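Local structure of sphingomyelinase C (Streptomyces griseocarneus, 7CNE) at residues A205-D210 against L246-H251. The protein belongs to the endonuclease/exonuclease/phosphatase family, with the two-sheet core of the DNase I-like fold. Residues are numbered along the deposited sequence; the frame is centred on the assembly and turned at random.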
loop_
_atom_site.group_PDB
_atom_site.type_symbol
_atom_site.label_atom_id
_atom_site.label_comp_id
_atom_site.label_asym_id
_atom_site.label_seq_id
_atom_site.Cartn_x
_atom_site.Cartn_y
_atom_site.Cartn_z
ATOM N N ALA A 205 -2.454 -4.800 17.757
ATOM C CA ALA A 205 -2.481 -6.207 18.145
ATOM C C ALA A 205 -3.656 -6.951 17.513
ATOM O O ALA A 205 -3.530 -8.129 17.169
ATOM C CB ALA A 205 -2.516 -6.341 19.672
ATOM N N SER A 206 -4.814 -6.304 17.362
ATOM C CA SER A 206 -5.910 -7.032 16.721
ATOM C C SER A 206 -5.668 -7.199 15.220
ATOM O O SER A 206 -6.090 -8.203 14.635
ATOM C CB SER A 206 -7.254 -6.354 16.997
ATOM O OG SER A 206 -7.286 -5.025 16.510
ATOM N N MET A 207 -4.977 -6.248 14.588
ATOM C CA MET A 207 -4.583 -6.434 13.191
ATOM C C MET A 207 -3.731 -7.693 13.021
ATOM O O MET A 207 -3.999 -8.522 12.140
ATOM C CB MET A 207 -3.831 -5.196 12.694
ATOM C CG MET A 207 -3.245 -5.343 11.298
ATOM S SD MET A 207 -2.168 -3.959 10.917
ATOM C CE MET A 207 -0.668 -4.472 11.789
ATOM N N LEU A 208 -2.706 -7.858 13.867
ATOM C CA LEU A 208 -1.866 -9.054 13.817
ATOM C C LEU A 208 -2.703 -10.325 13.929
ATOM O O LEU A 208 -2.492 -11.291 13.191
ATOM C CB LEU A 208 -0.825 -9.017 14.937
ATOM C CG LEU A 208 0.239 -7.913 14.934
ATOM C CD1 LEU A 208 1.131 -8.104 16.133
ATOM C CD2 LEU A 208 1.048 -7.939 13.623
ATOM N N ALA A 209 -3.647 -10.344 14.869
ATOM C CA ALA A 209 -4.466 -11.537 15.068
ATOM C C ALA A 209 -5.425 -11.755 13.902
ATOM O O ALA A 209 -5.625 -12.892 13.464
ATOM C CB ALA A 209 -5.234 -11.427 16.388
ATOM N N ASP A 210 -6.017 -10.673 13.380
ATOM C CA ASP A 210 -6.975 -10.804 12.281
ATOM C C ASP A 210 -6.304 -11.273 10.993
ATOM O O ASP A 210 -6.854 -12.116 10.275
ATOM C CB ASP A 210 -7.689 -9.472 12.052
ATOM C CG ASP A 210 -8.726 -9.163 13.138
ATOM O OD1 ASP A 210 -9.247 -10.118 13.757
ATOM O OD2 ASP A 210 -9.003 -7.965 13.369
ATOM N N LEU A 246 1.067 3.825 10.052
ATOM C CA LEU A 246 0.016 3.045 9.408
ATOM C C LEU A 246 0.473 1.997 8.398
ATOM O O LEU A 246 -0.375 1.225 7.927
ATOM C CB LEU A 246 -0.968 3.990 8.691
ATOM C CG LEU A 246 -1.566 5.123 9.531
ATOM C CD1 LEU A 246 -2.488 6.018 8.685
ATOM C CD2 LEU A 246 -2.310 4.501 10.685
ATOM N N ASP A 247 1.758 1.942 8.042
ATOM C CA ASP A 247 2.221 1.225 6.854
ATOM C C ASP A 247 3.164 0.091 7.254
ATOM O O ASP A 247 4.066 0.293 8.071
ATOM C CB ASP A 247 2.904 2.213 5.896
ATOM C CG ASP A 247 1.971 3.363 5.476
ATOM O OD1 ASP A 247 1.050 3.114 4.665
ATOM O OD2 ASP A 247 2.146 4.512 5.955
ATOM N N TYR A 248 2.957 -1.101 6.678
ATOM C CA TYR A 248 3.578 -2.326 7.173
ATOM C C TYR A 248 3.937 -3.271 6.034
ATOM O O TYR A 248 3.304 -3.267 4.977
ATOM C CB TYR A 248 2.643 -3.098 8.115
ATOM C CG TYR A 248 2.123 -2.327 9.311
ATOM C CD1 TYR A 248 0.949 -1.579 9.227
ATOM C CD2 TYR A 248 2.783 -2.390 10.540
ATOM C CE1 TYR A 248 0.452 -0.895 10.332
ATOM C CE2 TYR A 248 2.293 -1.711 11.655
ATOM C CZ TYR A 248 1.121 -0.964 11.538
ATOM O OH TYR A 248 0.626 -0.266 12.622
ATOM N N VAL A 249 4.937 -4.121 6.286
ATOM C CA VAL A 249 5.182 -5.338 5.505
ATOM C C VAL A 249 5.423 -6.447 6.515
ATOM O O VAL A 249 6.462 -6.462 7.184
ATOM C CB VAL A 249 6.376 -5.213 4.550
ATOM C CG1 VAL A 249 6.526 -6.496 3.681
ATOM C CG2 VAL A 249 6.270 -3.954 3.684
ATOM N N LEU A 250 4.476 -7.375 6.631
ATOM C CA LEU A 250 4.500 -8.368 7.703
ATOM C C LEU A 250 4.317 -9.771 7.139
ATOM O O LEU A 250 3.451 -10.002 6.289
ATOM C CB LEU A 250 3.407 -8.084 8.750
ATOM C CG LEU A 250 3.530 -6.751 9.499
ATOM C CD1 LEU A 250 2.281 -6.451 10.362
ATOM C CD2 LEU A 250 4.798 -6.728 10.348
ATOM N N HIS A 251 5.126 -10.703 7.635
ATOM C CA HIS A 251 5.034 -12.102 7.251
ATOM C C HIS A 251 3.846 -12.782 7.929
ATOM O O HIS A 251 3.302 -12.304 8.932
ATOM C CB HIS A 251 6.326 -12.835 7.601
ATOM C CG HIS A 251 7.466 -12.466 6.713
ATOM N ND1 HIS A 251 7.722 -13.119 5.526
ATOM C CD2 HIS A 251 8.398 -11.489 6.815
ATOM C CE1 HIS A 251 8.775 -12.573 4.946
ATOM N NE2 HIS A 251 9.202 -11.581 5.705
#
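Met207 lays its terminal methyl over one face of the Tyr248 ring: Met207 CE stands 3.9 Å from the Tyr248 ring centroid and only 8° off the normal, a CH-pi contact almost exactly above the centre. Met207 SD lies 4.5 Å from the Tyr248 ring centroid, also over the face, a Met-aromatic contact. With CG anti to the backbone N and chi2 extended, the sulfur is carried away from the helix; the bend at chi3 (80°) then sets the methyl above the ring. Met207 CE also meets Leu250 CD1 at 3.8 Å, bridging both strand residues. This end is the tighter by extent: Met207 is buried, loses 55 Å² to the strand, and is also touched by Phe171 of helix 162-180 and Leu195. Partly exposed Leu208 forms the looser side, giving up 21 Å² through one methyl, Leu208 CD2 to Leu250 CD1 at 3.8 Å. The axes of 205-210, part of helix 203-211, and edge strand 247-251 approach to 11.0 Å at 45°, a gap spanned by side chains alone. Tyr248 OH is hydrogen-bonded to the backbone O of Val197. Cohesion between these two segments therefore probably rests on apolar burial and dispersion, with the CH-pi and sulfur-aromatic contacts adding to it.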